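Long-range contacts in chitinase (Chromobacterium violaceum, PDB 4TXG), which probably binds chitin and hydrolyses its glycosidic bonds as a family 18 glycoside hydrolase: residues D502-D507 and G518-W523; Y414-D419 and G561-P566; G607-K612 and G625-S630; N320-P325 and G374-G379. All blocks are in the same frame, centred on the assembly; numbering follows the deposited sequence.

Contact 1: D502-D507 and G518-W523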
loop_
_atom_site.group_PDB
_atom_site.type_symbol
_atom_site.label_atom_id
_atom_site.label_comp_id
_atom_site.label_asym_id
_atom_site.label_seq_id
_atom_site.Cartn_x
_atom_site.Cartn_y
_atom_site.Cartn_z
ATOM N N ASP A 502 -19.245 20.311 2.457
ATOM C CA ASP A 502 -17.894 19.987 1.988
ATOM C C ASP A 502 -17.291 18.748 2.660
ATOM O O ASP A 502 -16.104 18.464 2.482
ATOM C CB ASP A 502 -16.956 21.171 2.230
ATOM C CG ASP A 502 -17.363 22.405 1.470
ATOM O OD1 ASP A 502 -17.847 22.264 0.322
ATOM O OD2 ASP A 502 -17.196 23.519 2.022
ATOM N N ASN A 503 -18.094 18.003 3.414
ATOM C CA ASN A 503 -17.553 16.957 4.277
ATOM C C ASN A 503 -18.585 15.849 4.538
ATOM O O ASN A 503 -18.736 15.383 5.663
ATOM C CB ASN A 503 -17.082 17.603 5.594
ATOM C CG ASN A 503 -16.275 16.663 6.480
ATOM O OD1 ASN A 503 -15.469 15.862 6.009
ATOM N ND2 ASN A 503 -16.495 16.769 7.788
ATOM N N ILE A 504 -19.299 15.426 3.497
ATOM C CA ILE A 504 -20.482 14.592 3.723
ATOM C C ILE A 504 -20.165 13.156 4.134
ATOM O O ILE A 504 -21.027 12.464 4.663
ATOM C CB ILE A 504 -21.412 14.567 2.481
ATOM C CG1 ILE A 504 -20.873 13.666 1.364
ATOM C CG2 ILE A 504 -21.670 15.986 1.986
ATOM C CD1 ILE A 504 -21.920 13.408 0.248
ATOM N N TRP A 505 -18.931 12.712 3.906
ATOM C CA TRP A 505 -18.526 11.381 4.347
ATOM C C TRP A 505 -17.705 11.460 5.635
ATOM O O TRP A 505 -16.807 10.654 5.862
ATOM C CB TRP A 505 -17.737 10.671 3.251
ATOM C CG TRP A 505 -18.598 9.810 2.378
ATOM C CD1 TRP A 505 -19.963 9.780 2.338
ATOM C CD2 TRP A 505 -18.145 8.848 1.420
ATOM N NE1 TRP A 505 -20.389 8.850 1.415
ATOM C CE2 TRP A 505 -19.290 8.268 0.836
ATOM C CE3 TRP A 505 -16.882 8.419 1.003
ATOM C CZ2 TRP A 505 -19.208 7.272 -0.145
ATOM C CZ3 TRP A 505 -16.805 7.437 0.026
ATOM C CH2 TRP A 505 -17.957 6.873 -0.530
ATOM N N HIS A 506 -18.037 12.431 6.481
ATOM C CA HIS A 506 -17.371 12.592 7.773
ATOM C C HIS A 506 -17.592 11.417 8.720
ATOM O O HIS A 506 -18.586 10.689 8.617
ATOM C CB HIS A 506 -17.860 13.863 8.462
ATOM C CG HIS A 506 -19.341 13.886 8.690
ATOM N ND1 HIS A 506 -20.212 14.550 7.852
ATOM C CD2 HIS A 506 -20.105 13.310 9.647
ATOM C CE1 HIS A 506 -21.449 14.388 8.288
ATOM N NE2 HIS A 506 -21.413 13.642 9.377
ATOM N N ASP A 507 -16.651 11.249 9.641
ATOM C CA ASP A 507 -16.861 10.452 10.840
ATOM C C ASP A 507 -17.446 11.344 11.935
ATOM O O ASP A 507 -17.419 12.575 11.829
ATOM C CB ASP A 507 -15.552 9.816 11.316
ATOM C CG ASP A 507 -15.040 8.745 10.366
ATOM O OD1 ASP A 507 -15.872 8.039 9.760
ATOM O OD2 ASP A 507 -13.804 8.613 10.227
ATOM N N GLY A 518 -13.105 17.650 5.074
ATOM C CA GLY A 518 -13.345 17.759 3.642
ATOM C C GLY A 518 -13.435 16.424 2.912
ATOM O O GLY A 518 -12.957 16.305 1.781
ATOM N N SER A 519 -14.036 15.423 3.561
ATOM C CA SER A 519 -14.126 14.070 3.002
ATOM C C SER A 519 -15.454 13.843 2.305
ATOM O O SER A 519 -16.507 13.929 2.934
ATOM C CB SER A 519 -13.959 12.998 4.093
ATOM O OG SER A 519 -12.713 13.120 4.754
ATOM N N ASN A 520 -15.390 13.523 1.014
ATOM C CA ASN A 520 -16.572 13.325 0.179
ATOM C C ASN A 520 -16.325 12.218 -0.834
ATOM O O ASN A 520 -15.194 12.038 -1.264
ATOM C CB ASN A 520 -16.929 14.599 -0.600
ATOM C CG ASN A 520 -17.057 15.823 0.283
ATOM O OD1 ASN A 520 -18.095 16.040 0.909
ATOM N ND2 ASN A 520 -16.009 16.641 0.316
ATOM N N PRO A 521 -17.385 11.517 -1.262
ATOM C CA PRO A 521 -17.240 10.641 -2.429
ATOM C C PRO A 521 -17.044 11.494 -3.674
ATOM O O PRO A 521 -17.499 12.643 -3.675
ATOM C CB PRO A 521 -18.573 9.890 -2.473
ATOM C CG PRO A 521 -19.557 10.852 -1.862
ATOM C CD PRO A 521 -18.771 11.552 -0.760
ATOM N N MET A 522 -16.400 10.967 -4.714
ATOM C CA MET A 522 -16.152 11.804 -5.885
ATOM C C MET A 522 -17.445 12.204 -6.613
ATOM O O MET A 522 -17.471 13.242 -7.289
ATOM C CB MET A 522 -15.172 11.114 -6.848
ATOM C CG MET A 522 -13.693 11.477 -6.568
ATOM S SD MET A 522 -13.420 13.263 -6.451
ATOM C CE MET A 522 -14.015 13.792 -8.050
ATOM N N TRP A 523 -18.527 11.431 -6.475
ATOM C CA TRP A 523 -19.781 11.900 -7.075
ATOM C C TRP A 523 -20.239 13.204 -6.432
ATOM O O TRP A 523 -20.781 14.083 -7.112
ATOM C CB TRP A 523 -20.924 10.871 -6.990
ATOM C CG TRP A 523 -20.940 9.886 -5.830
ATOM C CD1 TRP A 523 -20.263 8.693 -5.758
ATOM C CD2 TRP A 523 -21.744 9.957 -4.637
ATOM N NE1 TRP A 523 -20.568 8.046 -4.587
ATOM C CE2 TRP A 523 -21.469 8.797 -3.878
ATOM C CE3 TRP A 523 -22.645 10.899 -4.126
ATOM C CZ2 TRP A 523 -22.064 8.553 -2.634
ATOM C CZ3 TRP A 523 -23.243 10.654 -2.896
ATOM C CH2 TRP A 523 -22.945 9.490 -2.162
HETATM O O HOH W 1 -13.464 14.324 7.128
#

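Contact 2: Y414-D419 and G561-P566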
loop_
_atom_site.group_PDB
_atom_site.type_symbol
_atom_site.label_atom_id
_atom_site.label_comp_id
_atom_site.label_asym_id
_atom_site.label_seq_id
_atom_site.Cartn_x
_atom_site.Cartn_y
_atom_site.Cartn_z
ATOM N N TYR A 414 3.561 13.093 -9.070
ATOM C CA TYR A 414 4.950 13.557 -9.076
ATOM C C TYR A 414 5.225 14.656 -8.058
ATOM O O TYR A 414 4.315 15.334 -7.598
ATOM C CB TYR A 414 5.317 14.141 -10.441
ATOM C CG TYR A 414 5.334 13.207 -11.624
ATOM C CD1 TYR A 414 5.903 11.940 -11.542
ATOM C CD2 TYR A 414 4.840 13.631 -12.856
ATOM C CE1 TYR A 414 5.948 11.109 -12.645
ATOM C CE2 TYR A 414 4.874 12.810 -13.962
ATOM C CZ TYR A 414 5.435 11.554 -13.853
ATOM O OH TYR A 414 5.476 10.746 -14.963
ATOM N N ASP A 415 6.503 14.856 -7.765
ATOM C CA ASP A 415 6.974 16.060 -7.091
ATOM C C ASP A 415 7.002 17.232 -8.093
ATOM O O ASP A 415 7.310 17.017 -9.269
ATOM C CB ASP A 415 8.365 15.818 -6.517
ATOM C CG ASP A 415 8.855 16.982 -5.680
ATOM O OD1 ASP A 415 8.430 17.084 -4.510
ATOM O OD2 ASP A 415 9.643 17.792 -6.203
ATOM N N ASP A 416 6.678 18.446 -7.637
ATOM C CA ASP A 416 6.759 19.649 -8.489
ATOM C C ASP A 416 7.757 20.661 -7.924
ATOM O O ASP A 416 7.853 21.795 -8.405
ATOM C CB ASP A 416 5.366 20.305 -8.671
ATOM C CG ASP A 416 4.833 20.997 -7.397
ATOM O OD1 ASP A 416 5.392 20.807 -6.295
ATOM O OD2 ASP A 416 3.818 21.732 -7.504
ATOM N N GLY A 417 8.506 20.244 -6.910
ATOM C CA GLY A 417 9.525 21.095 -6.321
ATOM C C GLY A 417 8.953 22.121 -5.357
ATOM O O GLY A 417 9.693 22.936 -4.796
ATOM N N LYS A 418 7.639 22.084 -5.148
ATOM C CA LYS A 418 6.971 23.140 -4.377
ATOM C C LYS A 418 6.061 22.627 -3.249
ATOM O O LYS A 418 5.244 23.387 -2.729
ATOM C CB LYS A 418 6.141 24.019 -5.314
ATOM C CG LYS A 418 6.936 24.776 -6.367
ATOM C CD LYS A 418 5.996 25.584 -7.255
ATOM C CE LYS A 418 6.549 25.762 -8.657
ATOM N NZ LYS A 418 6.616 24.462 -9.388
ATOM N N ASP A 419 6.184 21.354 -2.876
ATOM C CA ASP A 419 5.365 20.818 -1.783
ATOM C C ASP A 419 5.625 21.632 -0.517
ATOM O O ASP A 419 6.753 21.675 -0.034
ATOM C CB ASP A 419 5.660 19.333 -1.534
ATOM C CG ASP A 419 4.709 18.710 -0.512
ATOM O OD1 ASP A 419 4.722 19.132 0.661
ATOM O OD2 ASP A 419 3.949 17.788 -0.876
ATOM N N GLY A 561 -0.862 19.630 -14.148
ATOM C CA GLY A 561 -0.308 18.478 -14.850
ATOM C C GLY A 561 1.043 18.012 -14.323
ATOM O O GLY A 561 1.424 16.857 -14.514
ATOM N N ALA A 562 1.776 18.909 -13.669
ATOM C CA ALA A 562 3.047 18.529 -13.057
ATOM C C ALA A 562 2.804 17.579 -11.892
ATOM O O ALA A 562 3.629 16.720 -11.584
ATOM C CB ALA A 562 3.814 19.778 -12.597
ATOM N N LEU A 563 1.647 17.727 -11.252
ATOM C CA LEU A 563 1.285 16.904 -10.104
ATOM C C LEU A 563 0.314 15.779 -10.463
ATOM O O LEU A 563 0.098 14.872 -9.668
ATOM C CB LEU A 563 0.647 17.779 -9.017
ATOM C CG LEU A 563 1.529 18.873 -8.411
ATOM C CD1 LEU A 563 0.699 19.895 -7.627
ATOM C CD2 LEU A 563 2.580 18.220 -7.526
ATOM N N ALA A 564 -0.259 15.858 -11.662
ATOM C CA ALA A 564 -1.418 15.050 -12.062
ATOM C C ALA A 564 -2.523 15.136 -11.009
ATOM O O ALA A 564 -3.055 14.121 -10.559
ATOM C CB ALA A 564 -1.019 13.590 -12.319
ATOM N N ALA A 565 -2.868 16.360 -10.635
ATOM C CA ALA A 565 -3.792 16.592 -9.527
ATOM C C ALA A 565 -4.890 17.596 -9.876
ATOM O O ALA A 565 -4.606 18.730 -10.244
ATOM C CB ALA A 565 -3.026 17.069 -8.311
ATOM N N PRO A 566 -6.157 17.165 -9.777
ATOM C CA PRO A 566 -7.281 18.095 -9.853
ATOM C C PRO A 566 -7.716 18.527 -8.459
ATOM O O PRO A 566 -7.488 17.810 -7.482
ATOM C CB PRO A 566 -8.378 17.266 -10.536
ATOM C CG PRO A 566 -8.084 15.828 -10.105
ATOM C CD PRO A 566 -6.601 15.761 -9.710
HETATM O O HOH W 2 6.320 17.180 -11.797
#

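Contact 3: G607-K612 and G625-S630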
loop_
_atom_site.group_PDB
_atom_site.type_symbol
_atom_site.label_atom_id
_atom_site.label_comp_id
_atom_site.label_asym_id
_atom_site.label_seq_id
_atom_site.Cartn_x
_atom_site.Cartn_y
_atom_site.Cartn_z
ATOM N N GLY A 607 -17.177 5.279 -3.797
ATOM C CA GLY A 607 -16.889 6.660 -4.153
ATOM C C GLY A 607 -16.888 6.958 -5.646
ATOM O O GLY A 607 -16.891 8.124 -6.045
ATOM N N ASP A 608 -16.861 5.919 -6.478
ATOM C CA ASP A 608 -16.844 6.115 -7.935
ATOM C C ASP A 608 -18.215 6.633 -8.381
ATOM O O ASP A 608 -19.207 6.473 -7.659
ATOM C CB ASP A 608 -16.485 4.806 -8.643
ATOM C CG ASP A 608 -16.004 5.009 -10.078
ATOM O OD1 ASP A 608 -15.985 6.159 -10.572
ATOM O OD2 ASP A 608 -15.647 3.992 -10.710
ATOM N N TYR A 609 -18.279 7.245 -9.561
ATOM C CA TYR A 609 -19.452 8.037 -9.917
ATOM C C TYR A 609 -19.973 7.815 -11.334
ATOM O O TYR A 609 -19.256 7.324 -12.198
ATOM C CB TYR A 609 -19.135 9.526 -9.729
ATOM C CG TYR A 609 -18.004 10.057 -10.598
ATOM C CD1 TYR A 609 -18.252 10.509 -11.896
ATOM C CD2 TYR A 609 -16.702 10.133 -10.115
ATOM C CE1 TYR A 609 -17.235 11.006 -12.691
ATOM C CE2 TYR A 609 -15.674 10.641 -10.909
ATOM C CZ TYR A 609 -15.952 11.071 -12.194
ATOM O OH TYR A 609 -14.947 11.570 -12.993
ATOM N N ASP A 610 -21.239 8.176 -11.542
ATOM C CA ASP A 610 -21.854 8.300 -12.861
ATOM C C ASP A 610 -22.885 9.416 -12.831
ATOM O O ASP A 610 -23.422 9.752 -11.769
ATOM C CB ASP A 610 -22.545 7.000 -13.298
ATOM C CG ASP A 610 -21.607 6.029 -13.989
ATOM O OD1 ASP A 610 -20.836 6.449 -14.878
ATOM O OD2 ASP A 610 -21.665 4.831 -13.650
ATOM N N TRP A 611 -23.174 9.982 -13.995
ATOM C CA TRP A 611 -24.287 10.910 -14.118
ATOM C C TRP A 611 -25.597 10.139 -14.138
ATOM O O TRP A 611 -25.776 9.221 -14.941
ATOM C CB TRP A 611 -24.160 11.760 -15.384
ATOM C CG TRP A 611 -25.270 12.762 -15.542
ATOM C CD1 TRP A 611 -26.329 12.683 -16.397
ATOM C CD2 TRP A 611 -25.430 13.988 -14.816
ATOM N NE1 TRP A 611 -27.137 13.790 -16.258
ATOM C CE2 TRP A 611 -26.609 14.601 -15.292
ATOM C CE3 TRP A 611 -24.696 14.625 -13.811
ATOM C CZ2 TRP A 611 -27.067 15.824 -14.792
ATOM C CZ3 TRP A 611 -25.150 15.836 -13.322
ATOM C CH2 TRP A 611 -26.320 16.426 -13.816
ATOM N N LYS A 612 -26.511 10.513 -13.252
ATOM C CA LYS A 612 -27.815 9.859 -13.182
ATOM C C LYS A 612 -28.927 10.830 -13.565
ATOM O O LYS A 612 -29.391 11.606 -12.736
ATOM C CB LYS A 612 -28.049 9.298 -11.779
ATOM C CG LYS A 612 -26.985 8.304 -11.342
ATOM C CD LYS A 612 -27.036 7.058 -12.209
ATOM C CE LYS A 612 -25.978 6.055 -11.799
ATOM N NZ LYS A 612 -25.997 4.853 -12.679
ATOM N N GLY A 625 -21.456 5.245 -9.117
ATOM C CA GLY A 625 -21.307 4.717 -10.459
ATOM C C GLY A 625 -19.945 4.110 -10.691
ATOM O O GLY A 625 -19.260 3.729 -9.744
ATOM N N THR A 626 -19.550 4.013 -11.958
ATOM C CA THR A 626 -18.323 3.295 -12.292
ATOM C C THR A 626 -17.427 4.008 -13.305
ATOM O O THR A 626 -16.647 3.356 -13.992
ATOM C CB THR A 626 -18.635 1.889 -12.861
ATOM O OG1 THR A 626 -19.390 2.020 -14.074
ATOM C CG2 THR A 626 -19.422 1.049 -11.853
ATOM N N THR A 627 -17.521 5.331 -13.399
ATOM C CA THR A 627 -16.743 6.062 -14.411
ATOM C C THR A 627 -15.226 5.841 -14.306
ATOM O O THR A 627 -14.565 5.529 -15.302
ATOM C CB THR A 627 -17.040 7.568 -14.346
ATOM O OG1 THR A 627 -18.390 7.786 -14.764
ATOM C CG2 THR A 627 -16.105 8.353 -15.271
ATOM N N LEU A 628 -14.667 5.984 -13.111
ATOM C CA LEU A 628 -13.215 5.880 -12.977
ATOM C C LEU A 628 -12.713 4.437 -13.153
ATOM O O LEU A 628 -11.706 4.194 -13.822
ATOM C CB LEU A 628 -12.756 6.439 -11.628
ATOM C CG LEU A 628 -13.115 7.905 -11.383
ATOM C CD1 LEU A 628 -12.518 8.380 -10.062
ATOM C CD2 LEU A 628 -12.660 8.805 -12.537
ATOM N N THR A 629 -13.420 3.480 -12.572
ATOM C CA THR A 629 -13.056 2.082 -12.753
ATOM C C THR A 629 -13.220 1.670 -14.217
ATOM O O THR A 629 -12.422 0.895 -14.741
ATOM C CB THR A 629 -13.888 1.183 -11.832
ATOM O OG1 THR A 629 -13.545 1.487 -10.473
ATOM C CG2 THR A 629 -13.599 -0.284 -12.096
ATOM N N SER A 630 -14.238 2.210 -14.886
ATOM C CA SER A 630 -14.448 1.903 -16.297
ATOM C C SER A 630 -13.313 2.456 -17.155
ATOM O O SER A 630 -12.888 1.827 -18.132
ATOM C CB SER A 630 -15.790 2.455 -16.786
ATOM O OG SER A 630 -16.869 1.759 -16.178
HETATM O O HOH W 3 -16.044 1.612 -9.554
HETATM O O HOH W 4 -19.617 4.349 -16.130
HETATM O O HOH W 5 -22.486 2.228 -13.897
#

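Contact 4: N320-P325 and G374-G379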
loop_
_atom_site.group_PDB
_atom_site.type_symbol
_atom_site.label_atom_id
_atom_site.label_comp_id
_atom_site.label_asym_id
_atom_site.label_seq_id
_atom_site.Cartn_x
_atom_site.Cartn_y
_atom_site.Cartn_z
ATOM N N ASN A 320 8.265 7.142 16.394
ATOM C CA ASN A 320 7.470 7.434 17.576
ATOM C C ASN A 320 6.204 8.212 17.195
ATOM O O ASN A 320 6.258 9.080 16.325
ATOM C CB ASN A 320 8.324 8.212 18.580
ATOM C CG ASN A 320 7.591 8.514 19.862
ATOM O OD1 ASN A 320 7.338 7.619 20.668
ATOM N ND2 ASN A 320 7.266 9.786 20.071
ATOM N N ASN A 321 5.072 7.877 17.822
ATOM C CA ASN A 321 3.779 8.536 17.570
ATOM C C ASN A 321 3.276 8.423 16.131
ATOM O O ASN A 321 2.492 9.257 15.677
ATOM C CB ASN A 321 3.842 10.021 17.941
ATOM C CG ASN A 321 3.892 10.256 19.439
ATOM O OD1 ASN A 321 3.603 9.364 20.232
ATOM N ND2 ASN A 321 4.238 11.478 19.831
ATOM N N ALA A 322 3.718 7.403 15.407
ATOM C CA ALA A 322 3.290 7.248 14.021
ATOM C C ALA A 322 1.939 6.559 13.928
ATOM O O ALA A 322 1.219 6.722 12.943
ATOM C CB ALA A 322 4.327 6.472 13.228
ATOM N N GLY A 323 1.592 5.792 14.955
ATOM C CA GLY A 323 0.349 5.049 14.939
ATOM C C GLY A 323 -0.872 5.934 15.152
ATOM O O GLY A 323 -0.744 7.132 15.435
ATOM N N ASN A 324 -2.056 5.349 14.976
ATOM C CA ASN A 324 -3.303 5.964 15.425
ATOM C C ASN A 324 -3.090 6.374 16.877
ATOM O O ASN A 324 -2.623 5.558 17.669
ATOM C CB ASN A 324 -4.465 4.969 15.273
ATOM C CG ASN A 324 -5.833 5.580 15.551
ATOM O OD1 ASN A 324 -6.007 6.374 16.474
ATOM N ND2 ASN A 324 -6.829 5.172 14.764
ATOM N N PRO A 325 -3.379 7.645 17.228
ATOM C CA PRO A 325 -3.148 8.087 18.613
ATOM C C PRO A 325 -3.785 7.162 19.656
ATOM O O PRO A 325 -3.275 7.036 20.767
ATOM C CB PRO A 325 -3.799 9.470 18.652
ATOM C CG PRO A 325 -3.695 9.965 17.257
ATOM C CD PRO A 325 -3.867 8.747 16.375
ATOM N N GLY A 374 7.325 8.512 3.026
ATOM C CA GLY A 374 8.742 8.377 3.301
ATOM C C GLY A 374 9.053 8.523 4.781
ATOM O O GLY A 374 10.048 7.984 5.266
ATOM N N TYR A 375 8.201 9.251 5.501
ATOM C CA TYR A 375 8.364 9.377 6.946
ATOM C C TYR A 375 8.132 8.028 7.640
ATOM O O TYR A 375 8.981 7.563 8.404
ATOM C CB TYR A 375 7.407 10.438 7.495
ATOM C CG TYR A 375 7.074 10.289 8.971
ATOM C CD1 TYR A 375 7.952 10.725 9.958
ATOM C CD2 TYR A 375 5.863 9.722 9.371
ATOM C CE1 TYR A 375 7.633 10.598 11.307
ATOM C CE2 TYR A 375 5.540 9.583 10.710
ATOM C CZ TYR A 375 6.430 10.024 11.674
ATOM O OH TYR A 375 6.106 9.889 13.002
ATOM N N LEU A 376 6.993 7.397 7.364
ATOM C CA LEU A 376 6.707 6.086 7.958
ATOM C C LEU A 376 7.778 5.063 7.599
ATOM O O LEU A 376 8.209 4.280 8.441
ATOM C CB LEU A 376 5.337 5.570 7.508
ATOM C CG LEU A 376 4.122 6.378 7.966
ATOM C CD1 LEU A 376 2.824 5.823 7.381
ATOM C CD2 LEU A 376 4.051 6.403 9.488
ATOM N N LEU A 377 8.210 5.075 6.342
ATOM C CA LEU A 377 9.157 4.073 5.865
ATOM C C LEU A 377 10.541 4.243 6.476
ATOM O O LEU A 377 11.340 3.298 6.488
ATOM C CB LEU A 377 9.238 4.124 4.338
ATOM C CG LEU A 377 7.996 3.589 3.612
ATOM C CD1 LEU A 377 8.054 3.961 2.134
ATOM C CD2 LEU A 377 7.821 2.071 3.772
ATOM N N ARG A 378 10.830 5.433 7.004
ATOM C CA ARG A 378 12.135 5.643 7.631
ATOM C C ARG A 378 12.281 4.742 8.865
ATOM O O ARG A 378 13.389 4.428 9.289
ATOM C CB ARG A 378 12.329 7.113 8.011
ATOM C CG ARG A 378 13.709 7.430 8.575
ATOM C CD ARG A 378 13.901 8.931 8.718
ATOM N NE ARG A 378 13.860 9.619 7.430
ATOM C CZ ARG A 378 14.935 9.958 6.723
ATOM N NH1 ARG A 378 16.146 9.669 7.169
ATOM N NH2 ARG A 378 14.796 10.600 5.565
ATOM N N GLY A 379 11.153 4.313 9.422
ATOM C CA GLY A 379 11.170 3.428 10.573
ATOM C C GLY A 379 10.875 1.977 10.228
ATOM O O GLY A 379 10.558 1.189 11.109
HETATM O O HOH W 6 7.947 10.472 14.840
HETATM O O HOH W 7 4.283 11.517 14.534
#

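Contact 1: D502-D507 and G518-W523
The W505 indole lies obliquely across P521. W505 CB sits 3.5 Å from the carbonyl O of S519, an oxygen that also accepts from W505 N. Farther out, P521 CD hangs over one face of the five-membered ring, 3.5 Å from its centroid and 8° off the normal, a CH-pi contact. The six-membered ring continues under the proline, with CH2 3.6 Å from P521 CB, and CZ2 also comes to 4.0 Å from W523 CZ2. The planes of the two indoles are almost perpendicular, and P521 turns CG over the centre of the W523 ring, so the proline serves both. W505 NE1 ends on the hydroxyl of Y540. Behind this, two asparagines tie the backbones. N520 uses both ends of its amide, ND2 giving to D502 O from above that carbonyl's plane and OD1 receiving I504 N at 2.9 Å. With chi1 at -170°, N503 sends OD1 across to S519 N, met at 2.9 Å on an in-plane lone pair at a nearly straight 170°, while ND2 of the same amide bonds E514. Water 1 bridges the same OD1 to S519 OG, which also bonds R466. These bonds hold a type I turn, N503 to H506, against the approach to helix 522-530. It belongs to the segment inserted between barrel strands 457-462 and 599-603, consistent with the alpha+beta insertion domain of many family 18 chitinases.

Contact 2: Y414-D419 and G561-P566
The Y414 ring takes the carbonyl O of A562 at its edge, in the ring plane, with CD2 3.6 Å from that oxygen. The other flat group is the D416 carboxylate, whose one face is covered by L563: CD2 stands almost straight above CG at 3.6 Å, and CD1 lies 3.6 Å from OD2. From the opposite face K418 N bonds OD1, 49° out of the carboxylate plane, closing an Asx turn. OD2 is taken by W479 NE1, so the acid is held at both oxygens although a leucine lies against it. The chi1 of 71° swings the D416 carboxylate between its own N and carbonyl carbon, toward the leucine. L563 CD2 also reaches the backbone, 3.4 Å from Y414 O. Side chains of the two segments meet by packing, and the polar link is water: water 2 donates to D415 O and to A562 O, at 2.7 Å from each of these oxygens. A backbone bond of L563 with L413, just before Y414, adds to it. A second Asx turn, D415 OD2 to G417 N, turns the loop before D419 caps helix 420-424. Across from it, A564 and A565 both face N560 as a G1 beta bulge. The contact thus sets the bulged hairpin turn between strands 556-560 and 565-570, in the antiparallel sheet of the insertion, against the loop following barrel strand 391-395.

Contact 3: G607-K612 and G625-S630
D608 has CG on the far side from its backbone N (chi1 -161°), which aims the carboxylate at the start of helix 627-636. OD1 uses its syn lone pair for L628 N at 2.9 Å, and OD2 takes T629 N at 2.9 Å on a nearly straight line of 171°. OD1 also accepts from Y609 N, while water 3 links OD2 to T629 OG1, which also bonds Y463 OH; these helix-end N-H groups would probably stabilise the acid. Y609 (chi1 62°) swings its ring beneath the helix: T627 CB lies over one face, 4.2 Å from the centroid, and L628 CG packs obliquely at 3.8 Å from Y609 CE2. Y609 OH is bonded to E582. D610 OD2 is met by T626 N at 2.8 Å from above its carboxylate plane. T627 OG1 stands within bonding distance of Y609 O and D610 OD1, and T627 N gives to Y609 O. G625 CA fits closely, 3.5 Å from Y609 C. T626 is the N-cap but makes no side-chain capping bond; D608 serves those first-turn N-H groups instead. The arrangement joins the hairpin 609-612/621-624, after the last barrel strand 599-603, to the helix that follows in the TIM-barrel fold.

Contact 4: N320-P325 and G374-G379
A322 and Y375 meet in the connections that follow the C-terminal ends of two neighbouring parallel barrel strands, 308-312 and 365-371, the side on which TIM-barrel enzymes keep their active sites. The A322 methyl faces the helical turn 374-377, with CB 3.8 Å from L376 CD2 and 4.2 Å from Y375 CE2, the ring lying obliquely to it. Y375 reaches over with CG away from its backbone N (chi1 157°), bringing OH to the loop's carbonyls. Two waters bridge the hydroxyl to the loop. Water 6, at the ring edge in the ring plane, accepts from Y375 OH and donates to N320 O, 2.6 Å away. Water 7 donates both to N321 O and, at 2.9 Å, to Y375 OH, so the hydroxyl is gripped by a donor and an acceptor. The strand 308-312 belongs to the DGVDIDFE signature that defines family 18, and 320-325 is the loop just beyond it. L376 leans its branch on the methyl while its carbonyl takes T317 OG1 from the same loop, ahead of 320-325. R378, on another side of the turn, bonds the carbonyls of N672 and Y760 in the C-terminal β-rich region.

Overall arrangement
Along the chain, contact 4 comes first, then contact 2 opens, contact 1 opens and closes within it, and contact 3 follows. Contacts 1 and 3, with centres about 16 Å apart, touch directly: W523 of helix 522-530 packs on Y609 of the hairpin 609-612/621-624. Contact 1 lies within the insertion; contact 2, about 23 Å away between centres, sets the insertion's hairpin against the loop after strand 391-395. Contact 4 lies beyond the barrel's strand ends, about 34 Å from contact 3 between centres and across the chain's centre from it. Contact 2, and the packing of contact 1 on contact 3, join the insertion to the barrel, while contact 4 links two of the barrel's own loops.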